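Long-range contact in kinesin-like protein KAR3 (Saccharomyces cerevisiae, PDB 1F9V), which is a kinesin-family motor that probably couples ATP hydrolysis to minus-end-directed movement along microtubules: residues A[271-284]-A[332-344]. The protein carries 2 engineered substitutions. Residues are numbered along the deposited sequence; the frame is centred on the assembly and turned at random.
Sequences LSCLGDVIHALGQP and LRFASKVNSTRLV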
loop_
_atom_site.group_PDB
_atom_site.type_symbol
_atom_site.label_atom_id
_atom_site.label_comp_id
_atom_site.label_asym_id
_atom_site.label_seq_id
_atom_site.Cartn_x
_atom_site.Cartn_y
_atom_site.Cartn_z
ATOM N N LEU A 271 0.187 -11.981 4.711
ATOM C CA LEU A 271 0.786 -10.798 5.329
ATOM C C LEU A 271 2.181 -11.103 5.863
ATOM O O LEU A 271 3.086 -10.274 5.767
ATOM C CB LEU A 271 -0.117 -10.265 6.447
ATOM C CG LEU A 271 -1.432 -9.637 5.961
ATOM C CD1 LEU A 271 -2.210 -9.102 7.163
ATOM C CD2 LEU A 271 -1.153 -8.515 4.951
ATOM N N SER A 272 2.357 -12.299 6.414
ATOM C CA SER A 272 3.655 -12.701 6.933
ATOM C C SER A 272 4.679 -12.734 5.797
ATOM O O SER A 272 5.800 -12.233 5.926
ATOM C CB SER A 272 3.557 -14.085 7.564
ATOM O OG SER A 272 4.848 -14.598 7.825
ATOM N N CYS A 273 4.276 -13.330 4.677
ATOM C CA CYS A 273 5.146 -13.439 3.518
ATOM C C CYS A 273 5.499 -12.053 2.975
ATOM O O CYS A 273 6.649 -11.785 2.640
ATOM C CB CYS A 273 4.465 -14.271 2.423
ATOM S SG CYS A 273 5.438 -14.396 0.907
ATOM N N LEU A 274 4.508 -11.174 2.882
ATOM C CA LEU A 274 4.760 -9.825 2.384
ATOM C C LEU A 274 5.820 -9.140 3.243
ATOM O O LEU A 274 6.762 -8.545 2.726
ATOM C CB LEU A 274 3.468 -9.004 2.393
ATOM C CG LEU A 274 3.605 -7.539 1.961
ATOM C CD1 LEU A 274 4.066 -7.461 0.510
ATOM C CD2 LEU A 274 2.277 -6.833 2.139
ATOM N N GLY A 275 5.669 -9.241 4.562
ATOM C CA GLY A 275 6.633 -8.628 5.456
ATOM C C GLY A 275 8.020 -9.208 5.257
ATOM O O GLY A 275 9.016 -8.475 5.233
ATOM N N ASP A 276 8.093 -10.529 5.113
ATOM C CA ASP A 276 9.373 -11.193 4.917
ATOM C C ASP A 276 10.033 -10.744 3.617
ATOM O O ASP A 276 11.239 -10.497 3.575
ATOM C CB ASP A 276 9.190 -12.713 4.897
ATOM C CG ASP A 276 8.908 -13.283 6.269
ATOM O OD1 ASP A 276 9.289 -12.650 7.275
ATOM O OD2 ASP A 276 8.305 -14.369 6.344
ATOM N N VAL A 277 9.241 -10.642 2.558
ATOM C CA VAL A 277 9.762 -10.228 1.258
ATOM C C VAL A 277 10.280 -8.784 1.291
ATOM O O VAL A 277 11.400 -8.512 0.865
ATOM C CB VAL A 277 8.671 -10.386 0.151
ATOM C CG1 VAL A 277 9.079 -9.655 -1.119
ATOM C CG2 VAL A 277 8.456 -11.865 -0.149
ATOM N N ILE A 278 9.472 -7.858 1.801
ATOM C CA ILE A 278 9.892 -6.455 1.858
ATOM C C ILE A 278 11.107 -6.288 2.769
ATOM O O ILE A 278 12.029 -5.538 2.453
ATOM C CB ILE A 278 8.748 -5.531 2.358
ATOM C CG1 ILE A 278 7.500 -5.698 1.476
ATOM C CG2 ILE A 278 9.208 -4.074 2.339
ATOM C CD1 ILE A 278 7.722 -5.408 0.019
ATOM N N HIS A 279 11.121 -6.991 3.897
ATOM C CA HIS A 279 12.257 -6.889 4.804
ATOM C C HIS A 279 13.532 -7.360 4.097
ATOM O O HIS A 279 14.575 -6.709 4.168
ATOM C CB HIS A 279 12.024 -7.734 6.063
ATOM C CG HIS A 279 13.214 -7.793 6.974
ATOM N ND1 HIS A 279 13.445 -6.855 7.957
ATOM C CD2 HIS A 279 14.252 -8.660 7.028
ATOM C CE1 HIS A 279 14.576 -7.141 8.577
ATOM N NE2 HIS A 279 15.086 -8.230 8.034
ATOM N N ALA A 280 13.443 -8.494 3.412
ATOM C CA ALA A 280 14.600 -9.031 2.716
ATOM C C ALA A 280 15.085 -8.075 1.628
ATOM O O ALA A 280 16.287 -7.871 1.464
ATOM C CB ALA A 280 14.257 -10.396 2.113
ATOM N N LEU A 281 14.149 -7.480 0.895
ATOM C CA LEU A 281 14.497 -6.557 -0.178
ATOM C C LEU A 281 15.184 -5.298 0.338
ATOM O O LEU A 281 15.873 -4.610 -0.415
ATOM C CB LEU A 281 13.246 -6.163 -0.961
ATOM C CG LEU A 281 12.672 -7.247 -1.875
ATOM C CD1 LEU A 281 11.271 -6.863 -2.296
ATOM C CD2 LEU A 281 13.570 -7.416 -3.091
ATOM N N GLY A 282 14.992 -5.002 1.623
ATOM C CA GLY A 282 15.594 -3.816 2.214
ATOM C C GLY A 282 16.954 -4.089 2.840
ATOM O O GLY A 282 17.568 -3.190 3.429
ATOM N N GLN A 283 17.431 -5.330 2.708
ATOM C CA GLN A 283 18.720 -5.737 3.263
ATOM C C GLN A 283 19.856 -5.476 2.277
ATOM O O GLN A 283 19.650 -5.504 1.066
ATOM C CB GLN A 283 18.679 -7.222 3.627
ATOM C CG GLN A 283 17.762 -7.535 4.800
ATOM C CD GLN A 283 18.048 -6.665 6.012
ATOM O OE1 GLN A 283 17.128 -6.172 6.670
ATOM N NE2 GLN A 283 19.330 -6.470 6.312
ATOM N N PRO A 284 21.083 -5.219 2.794
ATOM C CA PRO A 284 22.277 -4.937 1.983
ATOM C C PRO A 284 22.597 -5.946 0.878
ATOM O O PRO A 284 23.333 -5.628 -0.054
ATOM C CB PRO A 284 23.411 -4.818 3.032
ATOM C CG PRO A 284 22.720 -4.523 4.284
ATOM C CD PRO A 284 21.382 -5.177 4.231
ATOM N N LEU A 332 2.737 -1.456 14.242
ATOM C CA LEU A 332 3.977 -0.693 14.278
ATOM C C LEU A 332 5.173 -1.631 14.268
ATOM O O LEU A 332 6.235 -1.292 13.741
ATOM C CB LEU A 332 4.012 0.217 15.515
ATOM C CG LEU A 332 3.024 1.392 15.442
ATOM C CD1 LEU A 332 2.946 2.103 16.790
ATOM C CD2 LEU A 332 3.465 2.361 14.353
ATOM N N ARG A 333 5.007 -2.816 14.846
ATOM C CA ARG A 333 6.096 -3.778 14.838
ATOM C C ARG A 333 6.262 -4.304 13.400
ATOM O O ARG A 333 7.385 -4.539 12.944
ATOM C CB ARG A 333 5.810 -4.914 15.819
ATOM C CG ARG A 333 6.468 -4.698 17.182
ATOM C CD ARG A 333 6.131 -5.818 18.162
ATOM N NE ARG A 333 5.618 -5.264 19.407
ATOM C CZ ARG A 333 4.395 -5.479 19.879
ATOM N NH1 ARG A 333 3.545 -6.245 19.213
ATOM N NH2 ARG A 333 4.014 -4.900 21.003
ATOM N N PHE A 334 5.151 -4.471 12.686
ATOM C CA PHE A 334 5.234 -4.917 11.293
ATOM C C PHE A 334 5.928 -3.810 10.490
ATOM O O PHE A 334 6.838 -4.073 9.701
ATOM C CB PHE A 334 3.839 -5.174 10.714
ATOM C CG PHE A 334 3.849 -5.552 9.249
ATOM C CD1 PHE A 334 3.775 -4.574 8.263
ATOM C CD2 PHE A 334 3.943 -6.886 8.859
ATOM C CE1 PHE A 334 3.795 -4.920 6.907
ATOM C CE2 PHE A 334 3.962 -7.236 7.506
ATOM C CZ PHE A 334 3.888 -6.254 6.536
ATOM N N ALA A 335 5.493 -2.568 10.698
ATOM C CA ALA A 335 6.078 -1.421 10.007
ATOM C C ALA A 335 7.583 -1.356 10.220
ATOM O O ALA A 335 8.334 -1.072 9.288
ATOM C CB ALA A 335 5.431 -0.133 10.499
ATOM N N SER A 336 8.020 -1.601 11.455
ATOM C CA SER A 336 9.444 -1.584 11.788
ATOM C C SER A 336 10.201 -2.690 11.044
ATOM O O SER A 336 11.347 -2.505 10.627
ATOM C CB SER A 336 9.637 -1.762 13.300
ATOM O OG SER A 336 8.987 -0.725 14.021
ATOM N N LYS A 337 9.554 -3.842 10.884
ATOM C CA LYS A 337 10.176 -4.956 10.183
ATOM C C LYS A 337 10.381 -4.629 8.703
ATOM O O LYS A 337 11.399 -5.000 8.112
ATOM C CB LYS A 337 9.315 -6.210 10.318
ATOM C CG LYS A 337 9.822 -7.384 9.492
ATOM C CD LYS A 337 8.891 -8.577 9.589
ATOM C CE LYS A 337 9.401 -9.736 8.755
ATOM N NZ LYS A 337 8.698 -10.999 9.108
ATOM N N VAL A 338 9.431 -3.916 8.103
ATOM C CA VAL A 338 9.574 -3.596 6.692
ATOM C C VAL A 338 10.458 -2.372 6.422
ATOM O O VAL A 338 10.763 -2.067 5.275
ATOM C CB VAL A 338 8.194 -3.445 6.010
ATOM C CG1 VAL A 338 7.491 -4.785 6.003
ATOM C CG2 VAL A 338 7.345 -2.421 6.729
ATOM N N ASN A 339 10.876 -1.677 7.481
ATOM C CA ASN A 339 11.774 -0.529 7.338
ATOM C C ASN A 339 13.046 -1.123 6.727
ATOM O O ASN A 339 13.504 -2.175 7.174
ATOM C CB ASN A 339 12.137 0.045 8.714
ATOM C CG ASN A 339 11.303 1.253 9.101
ATOM O OD1 ASN A 339 10.782 1.970 8.250
ATOM N ND2 ASN A 339 11.181 1.487 10.409
ATOM N N SER A 340 13.624 -0.473 5.725
ATOM C CA SER A 340 14.846 -1.006 5.120
ATOM C C SER A 340 16.092 -0.527 5.872
ATOM O O SER A 340 16.003 0.346 6.744
ATOM C CB SER A 340 14.933 -0.600 3.644
ATOM O OG SER A 340 15.507 0.686 3.502
ATOM N N THR A 341 17.249 -1.096 5.537
ATOM C CA THR A 341 18.498 -0.726 6.194
ATOM C C THR A 341 18.957 0.677 5.815
ATOM O O THR A 341 20.077 1.091 6.119
ATOM C CB THR A 341 19.619 -1.741 5.881
ATOM O OG1 THR A 341 19.758 -1.894 4.463
ATOM C CG2 THR A 341 19.287 -3.089 6.506
ATOM N N ARG A 342 18.083 1.404 5.135
ATOM C CA ARG A 342 18.363 2.775 4.760
ATOM C C ARG A 342 18.103 3.600 6.028
ATOM O O ARG A 342 18.731 4.631 6.267
ATOM C CB ARG A 342 17.400 3.202 3.651
ATOM C CG ARG A 342 17.172 4.695 3.537
ATOM C CD ARG A 342 16.674 5.062 2.144
ATOM N NE ARG A 342 16.135 6.419 2.096
ATOM C CZ ARG A 342 15.146 6.854 2.871
ATOM N NH1 ARG A 342 14.721 8.104 2.759
ATOM N NH2 ARG A 342 14.584 6.037 3.758
ATOM N N LEU A 343 17.193 3.094 6.852
ATOM C CA LEU A 343 16.774 3.765 8.075
ATOM C C LEU A 343 17.115 2.997 9.352
ATOM O O LEU A 343 17.585 3.580 10.332
ATOM C CB LEU A 343 15.258 4.010 7.997
ATOM C CG LEU A 343 14.490 4.648 9.155
ATOM C CD1 LEU A 343 13.245 5.333 8.603
ATOM C CD2 LEU A 343 14.101 3.583 10.168
ATOM N N VAL A 344 16.870 1.691 9.343
ATOM C CA VAL A 344 17.138 0.863 10.511
ATOM C C VAL A 344 18.634 0.703 10.742
ATOM O O VAL A 344 19.367 0.454 9.760
ATOM C CB VAL A 344 16.499 -0.530 10.359
ATOM C CG1 VAL A 344 16.645 -1.308 11.640
ATOM C CG2 VAL A 344 15.037 -0.389 10.015
HETATM O O HOH W 1 6.145 -10.520 8.188
HETATM O O HOH W 2 12.869 -3.363 4.003
HETATM O O HOH W 3 15.764 -3.573 7.893
#
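Lys337 lies extended along the flank of helix 271-281 and ends in a salt bridge, its NZ 2.5 Å from OD1 of Asp276. The ammonium comes to the syn side of that oxygen, 33° out of the carboxylate plane. With CG anti to the backbone N (chi1 174°) and every later torsion also extended, the chain spans the gap at full stretch, its CE passing 3.8 Å from Gly275 O. A water bridges NZ to Ser272 O. A methionine in its place would probably leave Asp276 without its charged mate and this water without its donor. The backbone carbonyl of Lys337 is also bonded: His279 ND1 donates to Lys337 O (2.8 Å), which sits in the imidazole plane. Gln283 OE1 lies above one face of that ring, offset toward its rim.

Helices 271-281 and 332-338 run 35° apart in direction and pack side by side on one face of the central sheet of the kinesin motor domain, where Ile278, Phe334 and Val338 all rest on Met314 of strand 311-318. Phe334 brings CE2 to 3.6 Å from Gly275 CA, where a side chain would collide with the ring; its other neighbours include Tyr91, stacked on it.

Past the helix ends, Thr341 takes Gly282 O twice, OG1 (2.7 Å) in the carbonyl plane and the backbone N (3.0 Å) tilted from it, while CG2 packs 3.4 Å from Gln283 NE2 and Pro284 CD lies against OG1.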